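Local structure of tricorn protease (Thermoplasma acidophilum, 1K32) at residues E334-R339 and I656-L661; P697-R702 and S706-E711. The protein hydrolyses peptides as a hexameric serine protease, probably degrading proteasome products further, with beta-propellers that are thought to gate substrate and product passage. All coordinates share one frame; numbering follows the deposited sequence.

Contact 1 of 2, residues E334-R339 and I656-L661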
loop_
_atom_site.group_PDB
_atom_site.type_symbol
_atom_site.label_atom_id
_atom_site.label_comp_id
_atom_site.label_asym_id
_atom_site.label_seq_id
_atom_site.Cartn_x
_atom_site.Cartn_y
_atom_site.Cartn_z
ATOM N N GLU A 334 40.073 -28.856 15.800
ATOM C CA GLU A 334 40.826 -29.787 14.964
ATOM C C GLU A 334 41.932 -29.038 14.230
ATOM O O GLU A 334 41.743 -27.894 13.799
ATOM C CB GLU A 334 39.910 -30.457 13.937
ATOM C CG GLU A 334 38.837 -31.365 14.535
ATOM C CD GLU A 334 39.406 -32.594 15.238
ATOM O OE1 GLU A 334 38.627 -33.311 15.898
ATOM O OE2 GLU A 334 40.622 -32.846 15.132
ATOM N N PRO A 335 43.109 -29.670 14.082
ATOM C CA PRO A 335 44.245 -29.054 13.390
ATOM C C PRO A 335 43.928 -28.717 11.937
ATOM O O PRO A 335 42.820 -28.966 11.459
ATOM C CB PRO A 335 45.347 -30.104 13.534
ATOM C CG PRO A 335 44.572 -31.401 13.620
ATOM C CD PRO A 335 43.450 -31.030 14.545
ATOM N N LEU A 336 44.919 -28.172 11.238
ATOM C CA LEU A 336 44.768 -27.752 9.852
ATOM C C LEU A 336 44.157 -28.627 8.778
ATOM O O LEU A 336 44.327 -29.847 8.711
ATOM C CB LEU A 336 46.083 -27.198 9.307
ATOM C CG LEU A 336 46.123 -25.668 9.383
ATOM C CD1 LEU A 336 47.375 -25.151 8.698
ATOM C CD2 LEU A 336 44.881 -25.097 8.716
ATOM N N ARG A 337 43.451 -27.897 7.927
ATOM C CA ARG A 337 42.702 -28.332 6.767
ATOM C C ARG A 337 41.427 -29.121 6.933
ATOM O O ARG A 337 41.319 -30.294 6.577
ATOM C CB ARG A 337 43.612 -28.964 5.715
ATOM C CG ARG A 337 43.782 -28.022 4.501
ATOM C CD ARG A 337 42.589 -28.134 3.564
ATOM N NE ARG A 337 42.108 -26.889 2.959
ATOM C CZ ARG A 337 42.521 -26.386 1.797
ATOM N NH1 ARG A 337 41.988 -25.252 1.344
ATOM N NH2 ARG A 337 43.469 -26.997 1.088
ATOM N N ILE A 338 40.446 -28.426 7.492
ATOM C CA ILE A 338 39.115 -28.960 7.613
ATOM C C ILE A 338 38.648 -28.529 6.220
ATOM O O ILE A 338 38.736 -27.349 5.872
ATOM C CB ILE A 338 38.320 -28.233 8.724
ATOM C CG1 ILE A 338 38.820 -28.695 10.101
ATOM C CG2 ILE A 338 36.835 -28.493 8.573
ATOM C CD1 ILE A 338 38.030 -28.124 11.277
ATOM N N ARG A 339 38.205 -29.477 5.404
ATOM C CA ARG A 339 37.775 -29.157 4.050
ATOM C C ARG A 339 36.284 -28.863 3.917
ATOM O O ARG A 339 35.893 -27.974 3.163
ATOM C CB ARG A 339 38.149 -30.295 3.089
ATOM C CG ARG A 339 39.649 -30.534 2.928
ATOM C CD ARG A 339 39.921 -31.579 1.847
ATOM N NE ARG A 339 41.328 -31.968 1.783
ATOM C CZ ARG A 339 42.324 -31.165 1.419
ATOM N NH1 ARG A 339 43.571 -31.630 1.400
ATOM N NH2 ARG A 339 42.084 -29.905 1.068
ATOM N N ILE A 656 52.364 -18.995 11.014
ATOM C CA ILE A 656 52.967 -19.003 9.698
ATOM C C ILE A 656 53.729 -20.290 9.419
ATOM O O ILE A 656 53.515 -20.917 8.391
ATOM C CB ILE A 656 53.927 -17.804 9.513
ATOM C CG1 ILE A 656 53.110 -16.515 9.343
ATOM C CG2 ILE A 656 54.842 -18.052 8.310
ATOM C CD1 ILE A 656 53.943 -15.248 9.175
ATOM N N HIS A 657 54.618 -20.693 10.323
ATOM C CA HIS A 657 55.368 -21.910 10.052
ATOM C C HIS A 657 54.448 -23.130 9.930
ATOM O O HIS A 657 54.682 -23.975 9.073
ATOM C CB HIS A 657 56.493 -22.143 11.087
ATOM C CG HIS A 657 56.030 -22.642 12.420
ATOM N ND1 HIS A 657 55.767 -21.802 13.482
ATOM C CD2 HIS A 657 55.820 -23.899 12.877
ATOM C CE1 HIS A 657 55.417 -22.521 14.534
ATOM N NE2 HIS A 657 55.440 -23.797 14.194
ATOM N N GLU A 658 53.391 -23.214 10.738
ATOM C CA GLU A 658 52.487 -24.362 10.624
ATOM C C GLU A 658 51.795 -24.327 9.252
ATOM O O GLU A 658 51.704 -25.343 8.561
ATOM C CB GLU A 658 51.423 -24.369 11.739
ATOM C CG GLU A 658 50.394 -23.255 11.597
ATOM C CD GLU A 658 49.115 -23.484 12.387
ATOM O OE1 GLU A 658 48.243 -22.577 12.356
ATOM O OE2 GLU A 658 48.984 -24.560 13.024
ATOM N N GLU A 659 51.322 -23.152 8.855
ATOM C CA GLU A 659 50.653 -22.999 7.565
ATOM C C GLU A 659 51.581 -23.279 6.380
ATOM O O GLU A 659 51.180 -23.954 5.427
ATOM C CB GLU A 659 50.041 -21.596 7.433
ATOM C CG GLU A 659 48.750 -21.392 8.232
ATOM C CD GLU A 659 48.028 -20.078 7.887
ATOM O OE1 GLU A 659 46.851 -19.907 8.284
ATOM O OE2 GLU A 659 48.630 -19.211 7.217
ATOM N N PHE A 660 52.815 -22.785 6.444
ATOM C CA PHE A 660 53.785 -23.006 5.365
ATOM C C PHE A 660 54.129 -24.477 5.175
ATOM O O PHE A 660 54.358 -24.930 4.047
ATOM C CB PHE A 660 55.075 -22.211 5.618
ATOM C CG PHE A 660 54.960 -20.728 5.309
ATOM C CD1 PHE A 660 53.732 -20.154 4.985
ATOM C CD2 PHE A 660 56.096 -19.913 5.324
ATOM C CE1 PHE A 660 53.634 -18.774 4.673
ATOM C CE2 PHE A 660 56.013 -18.541 5.017
ATOM C CZ PHE A 660 54.775 -17.969 4.689
ATOM N N LEU A 661 54.192 -25.217 6.276
ATOM C CA LEU A 661 54.493 -26.637 6.198
ATOM C C LEU A 661 53.299 -27.346 5.578
ATOM O O LEU A 661 53.458 -28.169 4.687
ATOM C CB LEU A 661 54.766 -27.213 7.592
ATOM C CG LEU A 661 55.896 -28.242 7.689
ATOM C CD1 LEU A 661 55.768 -28.976 9.028
ATOM C CD2 LEU A 661 55.841 -29.244 6.523
#
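Leu336 reaches from a seven-bladed beta-propeller to the first turns of helix 656-674, where it lies against Glu658 and Glu659. The leucine sits in the connection between two blades, just ahead of strand 338-343, the strand that begins the next blade. The tight part of this small contact is the work of one methyl group. Leu336 CD1 comes to 4.0 Å from Glu659 CG and to 4.1 Å from Glu659 CA, so it presses on the aliphatic root of the glutamate and on the helix backbone. The two side chains cross at about a right angle. A branched apolar residue suits this place because its methyl can bed against CH2 and CA-H groups, while CD2 of the same leucine stays farther back.

Glu659 fits a site that is greasy at its base and polar at its tip. Its CG stands beside the backbone N, anti to the carbonyl carbon (chi1 -76°), and beyond CG the chain runs extended. The methylene thus meets the leucine while the buried carboxylate travels on to a salt bridge with Arg316, a propeller residue. This polar tie between propeller and helix, alongside the salt bridges of Arg337 and Arg339 to Glu666 of the same helix, probably stabilises the negative charge.

The looser side belongs to Glu658, which is partly exposed and approached only at longer range. Its OE1 accepts a hydrogen bond from the backbone N of Ser655, as in a capping box; a negative group is probably favourable here, close to the positive end of the helix dipole. Toward the leucine the side chain offers its carboxylate carbon: Leu336 CD1 lies 4.4 Å from Glu658 CD and 4.3 Å from the backbone Glu658 O.

Contact 2 of 2, residues P697-R702 and S706-E711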
loop_
_atom_site.group_PDB
_atom_site.type_symbol
_atom_site.label_atom_id
_atom_site.label_comp_id
_atom_site.label_asym_id
_atom_site.label_seq_id
_atom_site.Cartn_x
_atom_site.Cartn_y
_atom_site.Cartn_z
ATOM N N PRO A 697 61.384 -24.207 6.357
ATOM C CA PRO A 697 61.595 -23.454 7.605
ATOM C C PRO A 697 62.370 -22.134 7.437
ATOM O O PRO A 697 62.339 -21.274 8.317
ATOM C CB PRO A 697 62.305 -24.467 8.514
ATOM C CG PRO A 697 62.971 -25.413 7.541
ATOM C CD PRO A 697 61.950 -25.566 6.447
ATOM N N LEU A 698 63.048 -21.966 6.305
ATOM C CA LEU A 698 63.791 -20.728 6.047
ATOM C C LEU A 698 62.828 -19.627 5.574
ATOM O O LEU A 698 63.159 -18.451 5.612
ATOM C CB LEU A 698 64.852 -20.928 4.960
ATOM C CG LEU A 698 65.838 -22.095 5.024
ATOM C CD1 LEU A 698 66.864 -21.940 3.910
ATOM C CD2 LEU A 698 66.541 -22.128 6.362
ATOM N N CYS A 699 61.638 -20.022 5.125
ATOM C CA CYS A 699 60.646 -19.072 4.627
ATOM C C CYS A 699 59.914 -18.330 5.732
ATOM O O CYS A 699 59.447 -18.926 6.698
ATOM C CB CYS A 699 59.623 -19.796 3.750
ATOM S SG CYS A 699 60.330 -20.575 2.299
ATOM N N LYS A 700 59.820 -17.020 5.575
ATOM C CA LYS A 700 59.139 -16.181 6.548
ATOM C C LYS A 700 57.959 -15.459 5.914
ATOM O O LYS A 700 57.064 -15.006 6.613
ATOM C CB LYS A 700 60.097 -15.150 7.130
ATOM C CG LYS A 700 60.733 -15.552 8.443
ATOM C CD LYS A 700 61.592 -16.786 8.317
ATOM C CE LYS A 700 62.248 -17.111 9.648
ATOM N NZ LYS A 700 63.029 -18.383 9.579
ATOM N N THR A 701 57.965 -15.342 4.592
ATOM C CA THR A 701 56.873 -14.664 3.899
ATOM C C THR A 701 56.274 -15.548 2.811
ATOM O O THR A 701 56.890 -16.541 2.371
ATOM C CB THR A 701 57.342 -13.324 3.267
ATOM O OG1 THR A 701 58.246 -13.594 2.186
ATOM C CG2 THR A 701 58.043 -12.456 4.318
ATOM N N ARG A 702 55.075 -15.188 2.370
ATOM C CA ARG A 702 54.404 -15.966 1.338
ATOM C C ARG A 702 55.236 -16.002 0.070
ATOM O O ARG A 702 55.189 -16.974 -0.663
ATOM C CB ARG A 702 53.020 -15.403 1.029
ATOM C CG ARG A 702 52.261 -16.190 -0.048
ATOM C CD ARG A 702 51.903 -17.600 0.433
ATOM N NE ARG A 702 51.263 -18.393 -0.615
ATOM C CZ ARG A 702 51.904 -18.902 -1.669
ATOM N NH1 ARG A 702 51.247 -19.606 -2.579
ATOM N NH2 ARG A 702 53.213 -18.727 -1.802
ATOM N N SER A 706 56.685 -19.273 -2.051
ATOM C CA SER A 706 56.474 -19.424 -3.485
ATOM C C SER A 706 57.754 -19.854 -4.187
ATOM O O SER A 706 57.740 -20.746 -5.034
ATOM C CB SER A 706 55.988 -18.098 -4.085
ATOM O OG SER A 706 56.061 -18.124 -5.494
ATOM N N ASN A 707 58.864 -19.215 -3.842
ATOM C CA ASN A 707 60.131 -19.564 -4.459
ATOM C C ASN A 707 60.425 -21.050 -4.272
ATOM O O ASN A 707 60.918 -21.714 -5.186
ATOM C CB ASN A 707 61.273 -18.734 -3.851
ATOM C CG ASN A 707 61.314 -17.309 -4.393
ATOM O OD1 ASN A 707 60.513 -16.434 -4.007
ATOM N ND2 ASN A 707 62.244 -17.070 -5.296
ATOM N N VAL A 708 60.126 -21.562 -3.086
ATOM C CA VAL A 708 60.372 -22.964 -2.786
ATOM C C VAL A 708 59.395 -23.859 -3.530
ATOM O O VAL A 708 59.810 -24.801 -4.201
ATOM C CB VAL A 708 60.270 -23.234 -1.261
ATOM C CG1 VAL A 708 60.478 -24.728 -0.959
ATOM C CG2 VAL A 708 61.317 -22.364 -0.510
ATOM N N ILE A 709 58.104 -23.552 -3.433
ATOM C CA ILE A 709 57.088 -24.367 -4.101
ATOM C C ILE A 709 57.275 -24.438 -5.612
ATOM O O ILE A 709 57.150 -25.506 -6.214
ATOM C CB ILE A 709 55.660 -23.847 -3.805
ATOM C CG1 ILE A 709 55.255 -24.252 -2.385
ATOM C CG2 ILE A 709 54.665 -24.406 -4.829
ATOM C CD1 ILE A 709 53.878 -23.830 -1.987
ATOM N N VAL A 710 57.566 -23.292 -6.220
ATOM C CA VAL A 710 57.742 -23.232 -7.655
ATOM C C VAL A 710 58.922 -24.072 -8.122
ATOM O O VAL A 710 58.822 -24.722 -9.152
ATOM C CB VAL A 710 57.928 -21.764 -8.131
ATOM C CG1 VAL A 710 58.309 -21.737 -9.602
ATOM C CG2 VAL A 710 56.635 -20.987 -7.907
ATOM N N GLU A 711 60.032 -24.034 -7.377
ATOM C CA GLU A 711 61.216 -24.821 -7.724
ATOM C C GLU A 711 60.866 -26.308 -7.669
ATOM O O GLU A 711 61.258 -27.062 -8.553
ATOM C CB GLU A 711 62.382 -24.531 -6.760
ATOM C CG GLU A 711 63.070 -23.172 -6.951
ATOM C CD GLU A 711 64.083 -23.164 -8.089
ATOM O OE1 GLU A 711 64.717 -22.112 -8.320
ATOM O OE2 GLU A 711 64.256 -24.208 -8.754
#
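Cys699 against Val708, and Arg702 against Ser706, make this a buried local contact in which the start of helix 702-714 folds together with the loop leading into it, within the C1 region. The helical half is a single turn: Ser706 N donates to Arg702 O at 3.1 Å, an i to i+4 bond in the first turns of the helix. Thr701 is the N-cap, its side chain serving a backbone N-H of the first turn, while Asp704, three residues on, accepts the N-H of the N-cap and of Lys700 at OD1, as in a capping box.

Arg702 leaves the helix with CG anti to the backbone N (chi1 -180°) and then bends at chi2 (67°), which brings the guanidinium back alongside the helix. Its NH2 lies 3.6 Å from Ser706 CB, and Ser706 N and CA sit at the edge of the guanidinium, near its plane. The small serine lets the flat group pass this close. Salt bridges to Asp976 at NE and to Glu723 at NH1 probably balance the charge, so the buried arginine is fixed from several sides.

The apolar half joins Cys699, ahead of the helix, to Val708, two residues beyond Ser706. Cys699 SG meets Val708 CG2 at 3.5 Å, a close fit for a compact thiol and one methyl of a branched valine.

Around this core, Cys699 rests on Phe660 and Arg702 on Met663, both of helix 656-674, Ile709 packs on Ala667 of the same helix, and Val708 leans on Tyr692 of helix 678-693.

From the N terminus, the chain builds the six-bladed propeller, then enters the seven-bladed one and reaches residues 334-339 early in it. Contact 1 closes the long loop that follows: 316 residues, mostly further propeller blades, before the chain returns as helix 656-674. Contact 2 comes later and closes only a helical turn of three intervening residues. The two are in series and neither nest nor cross, with centres about 16 Å apart. Phe660, from the helix of contact 1, joins them directly, its CZ lying 3.4 Å from Thr701 C. Contact 1 ties propeller to helix, and contact 2 folds the loop after helix 678-693 onto the start of helix 702-714.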